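Local atomic coordinates of sporulation inhibitor of replication protein SirA (PDB entry 4TPS), a protein that inhibits the initiation of DNA replication during sporulation, preventing overinitiation and thereby enforcing a diploid state. Residues E33-Y38 against L133-N138; Q69-N74 against T119-V124; Y14-E19 against Y57-I62. All blocks are in the same frame, centred on the assembly; numbering follows the deposited sequence.

Contact 1 (33-38 with 133-138) is the most deeply set, a seam of two phenylalanine rings and one methionine between helix 28-39 and strand 132-136. Contact 3 (14-19 with 57-62) borders it: strands 9-16 and 132-136 are sheet neighbours, Leu-133 N lies 2.9 Å from Tyr-14 O, and Ile-16 packs on Leu-133. Being only partly buried, contact 3 relies on backbone hydrogen bonds, a lysine and waters, and reaches another protein's chain. Contact 2 (69-74 with 119-124) lies on the opposite side of the chain's centre, about 23 Å from contact 1 between centres, and joins two helices by apolar, mainly methyl and ring-edge packing with a single water bridge at its polar rim.

Contact 1 (E33-Y38 against L133-N138); sequences ELFQDY and LAMDFN
Helix 28-39 packs on strand 132-136 of the antiparallel sheet through a Met-aromatic contact between Phe-35 and Met-135, with Phe-137 extending the seam. The Met-135 chain turns at its last torsion (chi3 -79°), which lays CE over one face of the Phe-35 ring, 3.9 Å from the centroid and displaced toward the rim. SD sits obliquely, 3.6 Å from Phe-35 CD2. Leu-133 CD2 approaches the same ring at 4.3 Å from CE2, and Tyr-14 and Ile-55 add to its surroundings. Phe-137 instead meets the helix backbone: its CZ is 3.8 Å from Phe-35 C, and its CE1 is 3.5 Å from Gln-36 N. The aliphatic part of Gln-36 runs past this ring in the opposite direction, Gln-36 CB 3.7 Å from Phe-137 CD1. Next to Phe-137 in the chain, Asp-136 OD1 accepts from Asn-138 N at 2.8 Å in an Asx turn, and also from Ser-139 N. Replacing Phe-35 by an alanine removes the ring under Met-135 CE, which would probably open a gap there and let the thioether turn more easily. Cohesion here is dispersive, resting on fitted shapes of ring, sulfur and methyl rather than on paired charges.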
loop_
_atom_site.group_PDB
_atom_site.type_symbol
_atom_site.label_atom_id
_atom_site.label_comp_id
_atom_site.label_asym_id
_atom_site.label_seq_id
_atom_site.Cartn_x
_atom_site.Cartn_y
_atom_site.Cartn_z
ATOM N N GLU A 33 8.034 -3.652 -4.071
ATOM C CA GLU A 33 8.570 -2.618 -4.944
ATOM C C GLU A 33 7.868 -1.256 -4.755
ATOM O O GLU A 33 8.492 -0.205 -4.783
ATOM C CB GLU A 33 8.529 -3.070 -6.410
ATOM C CG GLU A 33 9.518 -4.209 -6.656
ATOM C CD GLU A 33 9.621 -4.637 -8.115
ATOM O OE1 GLU A 33 9.371 -5.830 -8.390
ATOM O OE2 GLU A 33 9.974 -3.790 -8.972
ATOM N N LEU A 34 6.568 -1.273 -4.535
ATOM C CA LEU A 34 5.807 -0.059 -4.224
ATOM C C LEU A 34 6.307 0.624 -2.938
ATOM O O LEU A 34 6.627 1.811 -2.902
ATOM C CB LEU A 34 4.349 -0.349 -4.109
ATOM C CG LEU A 34 3.457 0.867 -3.829
ATOM C CD1 LEU A 34 3.328 1.722 -5.086
ATOM C CD2 LEU A 34 2.081 0.450 -3.348
ATOM N N PHE A 35 6.401 -0.156 -1.895
ATOM C CA PHE A 35 6.958 0.343 -0.621
ATOM C C PHE A 35 8.442 0.830 -0.716
ATOM O O PHE A 35 8.801 1.878 -0.184
ATOM C CB PHE A 35 6.787 -0.669 0.476
ATOM C CG PHE A 35 5.337 -0.825 0.924
ATOM C CD1 PHE A 35 4.710 0.151 1.646
ATOM C CD2 PHE A 35 4.600 -1.955 0.617
ATOM C CE1 PHE A 35 3.394 0.004 2.083
ATOM C CE2 PHE A 35 3.280 -2.093 1.013
ATOM C CZ PHE A 35 2.681 -1.108 1.761
ATOM N N GLN A 36 9.225 0.104 -1.472
ATOM C CA GLN A 36 10.618 0.469 -1.670
ATOM C C GLN A 36 10.689 1.801 -2.470
ATOM O O GLN A 36 11.494 2.678 -2.143
ATOM C CB GLN A 36 11.381 -0.639 -2.347
ATOM C CG GLN A 36 12.864 -0.297 -2.579
ATOM C CD GLN A 36 13.615 -1.444 -3.177
ATOM O OE1 GLN A 36 13.406 -1.840 -4.347
ATOM N NE2 GLN A 36 14.493 -2.014 -2.373
ATOM N N ASP A 37 9.822 1.973 -3.466
ATOM C CA ASP A 37 9.773 3.242 -4.193
ATOM C C ASP A 37 9.464 4.418 -3.287
ATOM O O ASP A 37 10.047 5.477 -3.425
ATOM C CB ASP A 37 8.721 3.195 -5.286
ATOM C CG ASP A 37 9.178 2.436 -6.503
ATOM O OD1 ASP A 37 10.391 2.124 -6.645
ATOM O OD2 ASP A 37 8.271 2.161 -7.327
ATOM N N TYR A 38 8.540 4.229 -2.360
ATOM C CA TYR A 38 8.230 5.305 -1.395
ATOM C C TYR A 38 9.377 5.634 -0.431
ATOM O O TYR A 38 9.683 6.794 -0.187
ATOM C CB TYR A 38 7.006 4.885 -0.606
ATOM C CG TYR A 38 6.515 5.868 0.395
ATOM C CD1 TYR A 38 6.074 7.119 -0.016
ATOM C CD2 TYR A 38 6.474 5.561 1.761
ATOM C CE1 TYR A 38 5.615 8.043 0.887
ATOM C CE2 TYR A 38 6.003 6.486 2.670
ATOM C CZ TYR A 38 5.570 7.719 2.211
ATOM O OH TYR A 38 5.066 8.676 3.058
ATOM N N LEU A 133 2.732 -7.096 6.683
ATOM C CA LEU A 133 3.822 -7.320 5.724
ATOM C C LEU A 133 5.090 -6.593 6.167
ATOM O O LEU A 133 5.102 -5.375 6.289
ATOM C CB LEU A 133 3.375 -6.790 4.378
ATOM C CG LEU A 133 4.300 -7.066 3.193
ATOM C CD1 LEU A 133 4.272 -8.579 2.840
ATOM C CD2 LEU A 133 3.834 -6.253 1.972
ATOM N N ALA A 134 6.140 -7.355 6.472
ATOM C CA ALA A 134 7.389 -6.793 7.013
ATOM C C ALA A 134 8.425 -6.828 5.881
ATOM O O ALA A 134 8.557 -7.837 5.180
ATOM C CB ALA A 134 7.886 -7.691 8.162
ATOM N N MET A 135 9.198 -5.752 5.727
ATOM C CA MET A 135 10.086 -5.645 4.611
ATOM C C MET A 135 11.381 -4.985 5.060
ATOM O O MET A 135 11.339 -3.878 5.646
ATOM C CB MET A 135 9.454 -4.710 3.593
ATOM C CG MET A 135 8.160 -5.231 2.928
ATOM S SD MET A 135 7.180 -3.945 2.113
ATOM C CE MET A 135 6.358 -3.197 3.498
ATOM N N ASP A 136 12.509 -5.638 4.743
ATOM C CA ASP A 136 13.863 -5.031 4.940
ATOM C C ASP A 136 14.405 -4.693 3.549
ATOM O O ASP A 136 14.707 -5.582 2.768
ATOM C CB ASP A 136 14.757 -5.999 5.713
ATOM C CG ASP A 136 16.127 -5.387 6.041
ATOM O OD1 ASP A 136 16.608 -4.565 5.273
ATOM O OD2 ASP A 136 16.762 -5.757 7.089
ATOM N N PHE A 137 14.486 -3.395 3.246
ATOM C CA PHE A 137 14.900 -2.905 1.950
ATOM C C PHE A 137 16.429 -2.960 1.782
ATOM O O PHE A 137 16.926 -2.747 0.695
ATOM C CB PHE A 137 14.474 -1.434 1.787
ATOM C CG PHE A 137 12.985 -1.220 1.893
ATOM C CD1 PHE A 137 12.109 -1.888 1.023
ATOM C CD2 PHE A 137 12.472 -0.408 2.822
ATOM C CE1 PHE A 137 10.754 -1.738 1.132
ATOM C CE2 PHE A 137 11.109 -0.259 2.942
ATOM C CZ PHE A 137 10.259 -0.930 2.105
ATOM N N ASN A 138 17.137 -3.232 2.874
ATOM C CA ASN A 138 18.595 -3.366 2.818
ATOM C C ASN A 138 18.999 -4.755 2.339
ATOM O O ASN A 138 19.901 -4.916 1.542
ATOM C CB ASN A 138 19.255 -3.100 4.187
ATOM C CG ASN A 138 18.910 -1.736 4.804
ATOM O OD1 ASN A 138 18.984 -1.543 6.049
ATOM N ND2 ASN A 138 18.653 -0.767 3.966
#

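Contact 2 (Q69-N74 against T119-V124); sequences QRLKMN and TIFFEV
Val-124 of helix 116-128 meets Arg-70, Leu-71 and Asn-74 of helix 64-75, the centre of a helix-helix packing in which the axes of the two short segments pass 10.4 Å apart at 130°. With Met-67, which Val-124 also touches, the three form a four-residue diamond that receives the valine in the manner of knobs-into-holes packing. Its two methyls divide the work. CG1, anti to the backbone N (chi1 171°), lies 3.8 Å from Arg-70 CB and 4.1 Å from Leu-71 CD2; CG2 turns to the other end of the diamond, 3.8 Å from Asn-74 CB.

A second apolar pair lies deeper, toward the sheet. Leu-71 CD2 comes to the edge of the Phe-121 ring, in its plane and 3.8 Å from CD1, the two side chains crossing nearly at right angles. Phe-100 is shared by both residues, and Ile-89 also touches Phe-121, which ties the helix pair to strands 86-90 and 96-103.

The Asn-74 amide makes van der Waals contact here, ND2 lying 4.1 Å from Ile-120 CG2.

The polar link runs through water. Arg-70 bends at its second torsion (chi2 -69°), bringing NH1 within 3.1 Å of a water that lies in plane at the guanidinium edge and donates to Val-124 O, 2.9 Å away. The chemistry thus changes with depth: methyl and ring packing fixes the buried side, while arginine, asparagine and water finish the outer rim, where solvent can take part.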
loop_
_atom_site.group_PDB
_atom_site.type_symbol
_atom_site.label_atom_id
_atom_site.label_comp_id
_atom_site.label_asym_id
_atom_site.label_seq_id
_atom_site.Cartn_x
_atom_site.Cartn_y
_atom_site.Cartn_z
ATOM N N GLN A 69 -1.365 -2.286 24.588
ATOM C CA GLN A 69 -1.815 -3.280 25.545
ATOM C C GLN A 69 -1.125 -4.623 25.361
ATOM O O GLN A 69 -0.643 -5.235 26.330
ATOM C CB GLN A 69 -3.307 -3.393 25.479
ATOM C CG GLN A 69 -3.962 -2.070 25.888
ATOM C CD GLN A 69 -5.461 -1.972 25.620
ATOM O OE1 GLN A 69 -5.982 -2.541 24.656
ATOM N NE2 GLN A 69 -6.165 -1.201 26.474
ATOM N N ARG A 70 -1.098 -5.079 24.121
ATOM C CA ARG A 70 -0.466 -6.345 23.810
ATOM C C ARG A 70 1.038 -6.374 24.064
ATOM O O ARG A 70 1.586 -7.388 24.599
ATOM C CB ARG A 70 -0.774 -6.733 22.349
ATOM C CG ARG A 70 -2.229 -7.046 22.064
ATOM C CD ARG A 70 -2.626 -8.350 22.748
ATOM N NE ARG A 70 -4.016 -8.767 22.469
ATOM C CZ ARG A 70 -4.394 -9.592 21.497
ATOM N NH1 ARG A 70 -3.516 -10.145 20.665
ATOM N NH2 ARG A 70 -5.690 -9.896 21.367
ATOM N N LEU A 71 1.690 -5.282 23.728
ATOM C CA LEU A 71 3.136 -5.167 24.009
ATOM C C LEU A 71 3.442 -5.193 25.499
ATOM O O LEU A 71 4.350 -5.911 25.947
ATOM C CB LEU A 71 3.693 -3.891 23.379
ATOM C CG LEU A 71 3.804 -3.930 21.842
ATOM C CD1 LEU A 71 3.925 -2.501 21.321
ATOM C CD2 LEU A 71 4.978 -4.783 21.404
ATOM N N LYS A 72 2.730 -4.402 26.272
ATOM C CA LYS A 72 3.005 -4.340 27.699
ATOM C C LYS A 72 2.763 -5.657 28.365
ATOM O O LYS A 72 3.507 -6.039 29.276
ATOM C CB LYS A 72 2.144 -3.298 28.368
ATOM C CG LYS A 72 2.553 -1.861 28.047
ATOM C CD LYS A 72 1.888 -0.914 29.038
ATOM C CE LYS A 72 1.357 0.331 28.368
ATOM N NZ LYS A 72 2.421 0.878 27.510
ATOM N N MET A 73 1.767 -6.407 27.908
ATOM C CA MET A 73 1.528 -7.738 28.471
ATOM C C MET A 73 2.647 -8.718 28.139
ATOM O O MET A 73 3.152 -9.438 29.015
ATOM C CB MET A 73 0.255 -8.331 27.907
ATOM C CG MET A 73 -0.991 -7.737 28.417
ATOM S SD MET A 73 -2.187 -8.490 27.330
ATOM C CE MET A 73 -3.461 -7.271 27.588
ATOM N N ASN A 74 3.042 -8.756 26.882
ATOM C CA ASN A 74 4.060 -9.659 26.429
ATOM C C ASN A 74 5.468 -9.372 26.948
ATOM O O ASN A 74 6.242 -10.310 27.157
ATOM C CB ASN A 74 4.101 -9.668 24.932
ATOM C CG ASN A 74 4.768 -10.900 24.426
ATOM O OD1 ASN A 74 4.245 -12.022 24.553
ATOM N ND2 ASN A 74 5.936 -10.739 23.930
ATOM N N THR A 119 11.787 -11.216 16.647
ATOM C CA THR A 119 10.753 -12.230 16.756
ATOM C C THR A 119 9.812 -11.884 17.917
ATOM O O THR A 119 8.622 -12.154 17.843
ATOM C CB THR A 119 11.381 -13.622 16.935
ATOM O OG1 THR A 119 12.083 -13.963 15.718
ATOM C CG2 THR A 119 10.314 -14.657 17.219
ATOM N N ILE A 120 10.349 -11.321 18.994
ATOM C CA ILE A 120 9.499 -10.931 20.116
ATOM C C ILE A 120 8.366 -9.968 19.642
ATOM O O ILE A 120 7.188 -10.151 19.983
ATOM C CB ILE A 120 10.326 -10.347 21.275
ATOM C CG1 ILE A 120 11.051 -11.528 21.989
ATOM C CG2 ILE A 120 9.460 -9.606 22.255
ATOM C CD1 ILE A 120 12.006 -11.111 23.040
ATOM N N PHE A 121 8.746 -8.997 18.814
ATOM C CA PHE A 121 7.779 -8.060 18.267
ATOM C C PHE A 121 6.877 -8.713 17.203
ATOM O O PHE A 121 5.664 -8.490 17.188
ATOM C CB PHE A 121 8.479 -6.834 17.727
ATOM C CG PHE A 121 9.131 -5.969 18.804
ATOM C CD1 PHE A 121 8.383 -5.433 19.816
ATOM C CD2 PHE A 121 10.465 -5.654 18.738
ATOM C CE1 PHE A 121 8.935 -4.635 20.810
ATOM C CE2 PHE A 121 11.050 -4.858 19.717
ATOM C CZ PHE A 121 10.272 -4.352 20.745
ATOM N N PHE A 122 7.462 -9.529 16.338
ATOM C CA PHE A 122 6.710 -10.172 15.261
ATOM C C PHE A 122 5.664 -11.084 15.862
ATOM O O PHE A 122 4.583 -11.231 15.292
ATOM C CB PHE A 122 7.569 -11.009 14.290
ATOM C CG PHE A 122 8.537 -10.207 13.416
ATOM C CD1 PHE A 122 8.326 -8.890 13.119
ATOM C CD2 PHE A 122 9.598 -10.865 12.777
ATOM C CE1 PHE A 122 9.203 -8.184 12.321
ATOM C CE2 PHE A 122 10.474 -10.169 11.965
ATOM C CZ PHE A 122 10.235 -8.827 11.693
ATOM N N GLU A 123 5.971 -11.744 16.970
ATOM C CA GLU A 123 4.990 -12.634 17.612
ATOM C C GLU A 123 3.778 -11.825 18.138
ATOM O O GLU A 123 2.641 -12.270 18.005
ATOM C CB GLU A 123 5.620 -13.380 18.782
ATOM C CG GLU A 123 4.777 -14.527 19.251
ATOM C CD GLU A 123 4.874 -15.785 18.359
ATOM O OE1 GLU A 123 4.349 -16.830 18.792
ATOM O OE2 GLU A 123 5.438 -15.776 17.232
ATOM N N VAL A 124 3.994 -10.634 18.697
ATOM C CA VAL A 124 2.860 -9.809 19.132
ATOM C C VAL A 124 2.012 -9.420 17.887
ATOM O O VAL A 124 0.796 -9.606 17.856
ATOM C CB VAL A 124 3.364 -8.572 19.856
ATOM C CG1 VAL A 124 2.257 -7.571 20.136
ATOM C CG2 VAL A 124 4.069 -8.969 21.160
HETATM O O HOH W 1 -0.487 -9.861 20.438
#

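Contact 3 (Y14-E19 against Y57-I62); sequences YLIKEE and YITQPI
Lys-17 grips the end of helix 45-58 twice, where the short, weakly bonded strand 59-60 pairs antiparallel with strand 9-16 and helix 18-23 is about to begin. Its NZ donates to Tyr-57 O at 2.8 Å, in the carbonyl plane, and its backbone N donates to Ile-58 O at 2.9 Å with a nearly straight N-H...O angle of 171°. Past CG the lysine chain is fully extended (chi2 -178°), which carries the ammonium group across the helix end. There NZ also stands over the face of the Tyr-57 ring, 4.9 Å from its centroid and 11° off the normal, a cation-pi contact; the positive charge would be favoured by both carbonyl and ring. The hydroxyl of this tyrosine is hydrogen-bonded to a polar side chain on the chain of another protein in the assembly, consistent with the reported binding of DnaA domain I.

Between the strands, Gln-60 N donates to Leu-15 O at 2.8 Å, nearly along the C=O axis. A water joins the same two residues, accepting from Leu-15 N and donating to Gln-60 O. Ile-16 and Thr-59 form the adjacent non-hydrogen-bonded pair. Lys-17 is also the N-cap residue of helix 18-23.

Packing surrounds these bonds. The aliphatic part of Gln-60 passes at a slant across both neighbours, CG 3.7 Å from Lys-17 CG and CB 3.8 Å from Leu-15 CD2, while Ile-62 CD1 reaches Leu-15 CB at 4.2 Å. Thr-59 splits its functions: OG1 is hydrogen-bonded to Ile-55 O and His-105 ND1, whereas its methyl CG2 touches both Ile-16 CD1 and the Tyr-14 ring, 3.9 Å from Tyr-14 CD2.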
loop_
_atom_site.group_PDB
_atom_site.type_symbol
_atom_site.label_atom_id
_atom_site.label_comp_id
_atom_site.label_asym_id
_atom_site.label_seq_id
_atom_site.Cartn_x
_atom_site.Cartn_y
_atom_site.Cartn_z
ATOM N N TYR A 14 3.904 -2.866 7.450
ATOM C CA TYR A 14 2.567 -2.256 7.227
ATOM C C TYR A 14 1.462 -3.288 7.392
ATOM O O TYR A 14 1.669 -4.479 7.186
ATOM C CB TYR A 14 2.497 -1.671 5.798
ATOM C CG TYR A 14 3.308 -0.421 5.584
ATOM C CD1 TYR A 14 4.676 -0.490 5.279
ATOM C CD2 TYR A 14 2.706 0.810 5.585
ATOM C CE1 TYR A 14 5.401 0.660 5.019
ATOM C CE2 TYR A 14 3.424 1.985 5.329
ATOM C CZ TYR A 14 4.775 1.903 5.065
ATOM O OH TYR A 14 5.488 3.016 4.818
ATOM N N LEU A 15 0.292 -2.785 7.808
ATOM C CA LEU A 15 -0.912 -3.572 7.965
ATOM C C LEU A 15 -1.705 -3.440 6.649
ATOM O O LEU A 15 -2.267 -2.357 6.355
ATOM C CB LEU A 15 -1.712 -3.051 9.140
ATOM C CG LEU A 15 -2.914 -3.882 9.528
ATOM C CD1 LEU A 15 -2.568 -5.341 9.691
ATOM C CD2 LEU A 15 -3.589 -3.326 10.772
ATOM N N ILE A 16 -1.658 -4.478 5.841
ATOM C CA ILE A 16 -2.215 -4.432 4.465
ATOM C C ILE A 16 -3.724 -4.747 4.534
ATOM O O ILE A 16 -4.172 -5.625 5.262
ATOM C CB ILE A 16 -1.523 -5.446 3.528
ATOM C CG1 ILE A 16 0.006 -5.315 3.554
ATOM C CG2 ILE A 16 -2.070 -5.348 2.092
ATOM C CD1 ILE A 16 0.506 -3.945 3.214
ATOM N N LYS A 17 -4.519 -3.983 3.774
ATOM C CA LYS A 17 -5.917 -4.305 3.665
ATOM C C LYS A 17 -6.122 -5.626 2.991
ATOM O O LYS A 17 -5.434 -6.005 2.003
ATOM C CB LYS A 17 -6.637 -3.205 2.916
ATOM C CG LYS A 17 -6.795 -1.886 3.655
ATOM C CD LYS A 17 -7.570 -0.872 2.842
ATOM C CE LYS A 17 -7.879 0.430 3.571
ATOM N NZ LYS A 17 -8.562 1.339 2.614
ATOM N N GLU A 18 -7.100 -6.356 3.524
ATOM C CA GLU A 18 -7.495 -7.655 3.014
ATOM C C GLU A 18 -7.670 -7.727 1.487
ATOM O O GLU A 18 -7.195 -8.643 0.840
ATOM C CB GLU A 18 -8.824 -8.022 3.701
ATOM C CG GLU A 18 -8.632 -8.534 5.125
ATOM C CD GLU A 18 -8.515 -7.513 6.260
ATOM O OE1 GLU A 18 -8.208 -6.331 6.001
ATOM O OE2 GLU A 18 -8.706 -7.929 7.447
ATOM N N GLU A 19 -8.300 -6.704 0.906
ATOM C CA GLU A 19 -8.569 -6.754 -0.508
ATOM C C GLU A 19 -7.277 -6.814 -1.317
ATOM O O GLU A 19 -7.173 -7.488 -2.332
ATOM C CB GLU A 19 -9.434 -5.527 -0.880
ATOM C CG GLU A 19 -9.689 -5.314 -2.326
ATOM C CD GLU A 19 -10.604 -4.118 -2.566
ATOM O OE1 GLU A 19 -10.491 -3.074 -1.836
ATOM O OE2 GLU A 19 -11.439 -4.221 -3.507
ATOM N N TYR A 57 -3.971 4.201 0.716
ATOM C CA TYR A 57 -5.169 3.500 0.328
ATOM C C TYR A 57 -5.154 2.013 0.640
ATOM O O TYR A 57 -6.163 1.450 1.101
ATOM C CB TYR A 57 -5.483 3.792 -1.143
ATOM C CG TYR A 57 -6.866 3.323 -1.577
ATOM C CD1 TYR A 57 -7.124 1.995 -1.900
ATOM C CD2 TYR A 57 -7.922 4.212 -1.646
ATOM C CE1 TYR A 57 -8.425 1.581 -2.293
ATOM C CE2 TYR A 57 -9.193 3.813 -2.039
ATOM C CZ TYR A 57 -9.442 2.518 -2.358
ATOM O OH TYR A 57 -10.678 2.078 -2.785
ATOM N N ILE A 58 -4.012 1.346 0.438
ATOM C CA ILE A 58 -3.973 -0.111 0.534
ATOM C C ILE A 58 -3.615 -0.614 1.936
ATOM O O ILE A 58 -3.579 -1.798 2.147
ATOM C CB ILE A 58 -3.002 -0.745 -0.505
ATOM C CG1 ILE A 58 -1.521 -0.443 -0.159
ATOM C CG2 ILE A 58 -3.340 -0.251 -1.938
ATOM C CD1 ILE A 58 -0.567 -1.295 -0.997
ATOM N N THR A 59 -3.333 0.299 2.851
ATOM C CA THR A 59 -2.945 -0.060 4.188
ATOM C C THR A 59 -3.951 0.456 5.214
ATOM O O THR A 59 -4.748 1.389 4.949
ATOM C CB THR A 59 -1.515 0.468 4.520
ATOM O OG1 THR A 59 -1.465 1.887 4.468
ATOM C CG2 THR A 59 -0.483 -0.093 3.573
ATOM N N GLN A 60 -3.892 -0.132 6.415
ATOM C CA GLN A 60 -4.753 0.246 7.544
ATOM C C GLN A 60 -3.941 1.008 8.562
ATOM O O GLN A 60 -2.744 0.742 8.722
ATOM C CB GLN A 60 -5.315 -1.012 8.235
ATOM C CG GLN A 60 -6.097 -1.884 7.260
ATOM C CD GLN A 60 -6.975 -2.916 7.941
ATOM O OE1 GLN A 60 -6.752 -3.272 9.053
ATOM N NE2 GLN A 60 -8.015 -3.358 7.253
ATOM N N PRO A 61 -4.587 1.901 9.296
ATOM C CA PRO A 61 -3.897 2.537 10.428
ATOM C C PRO A 61 -3.466 1.460 11.450
ATOM O O PRO A 61 -4.200 0.473 11.704
ATOM C CB PRO A 61 -4.942 3.468 11.030
ATOM C CG PRO A 61 -6.097 3.458 10.152
ATOM C CD PRO A 61 -5.989 2.343 9.156
ATOM N N ILE A 62 -2.312 1.678 12.066
ATOM C CA ILE A 62 -1.891 0.746 13.129
ATOM C C ILE A 62 -2.848 0.949 14.347
ATOM O O ILE A 62 -3.152 2.049 14.669
ATOM C CB ILE A 62 -0.422 1.024 13.520
ATOM C CG1 ILE A 62 0.543 0.894 12.308
ATOM C CG2 ILE A 62 0.013 0.138 14.665
ATOM C CD1 ILE A 62 0.475 -0.423 11.537
HETATM O O HOH W 2 -0.275 -0.030 7.779
HETATM O O HOH W 3 -6.715 3.644 4.190
#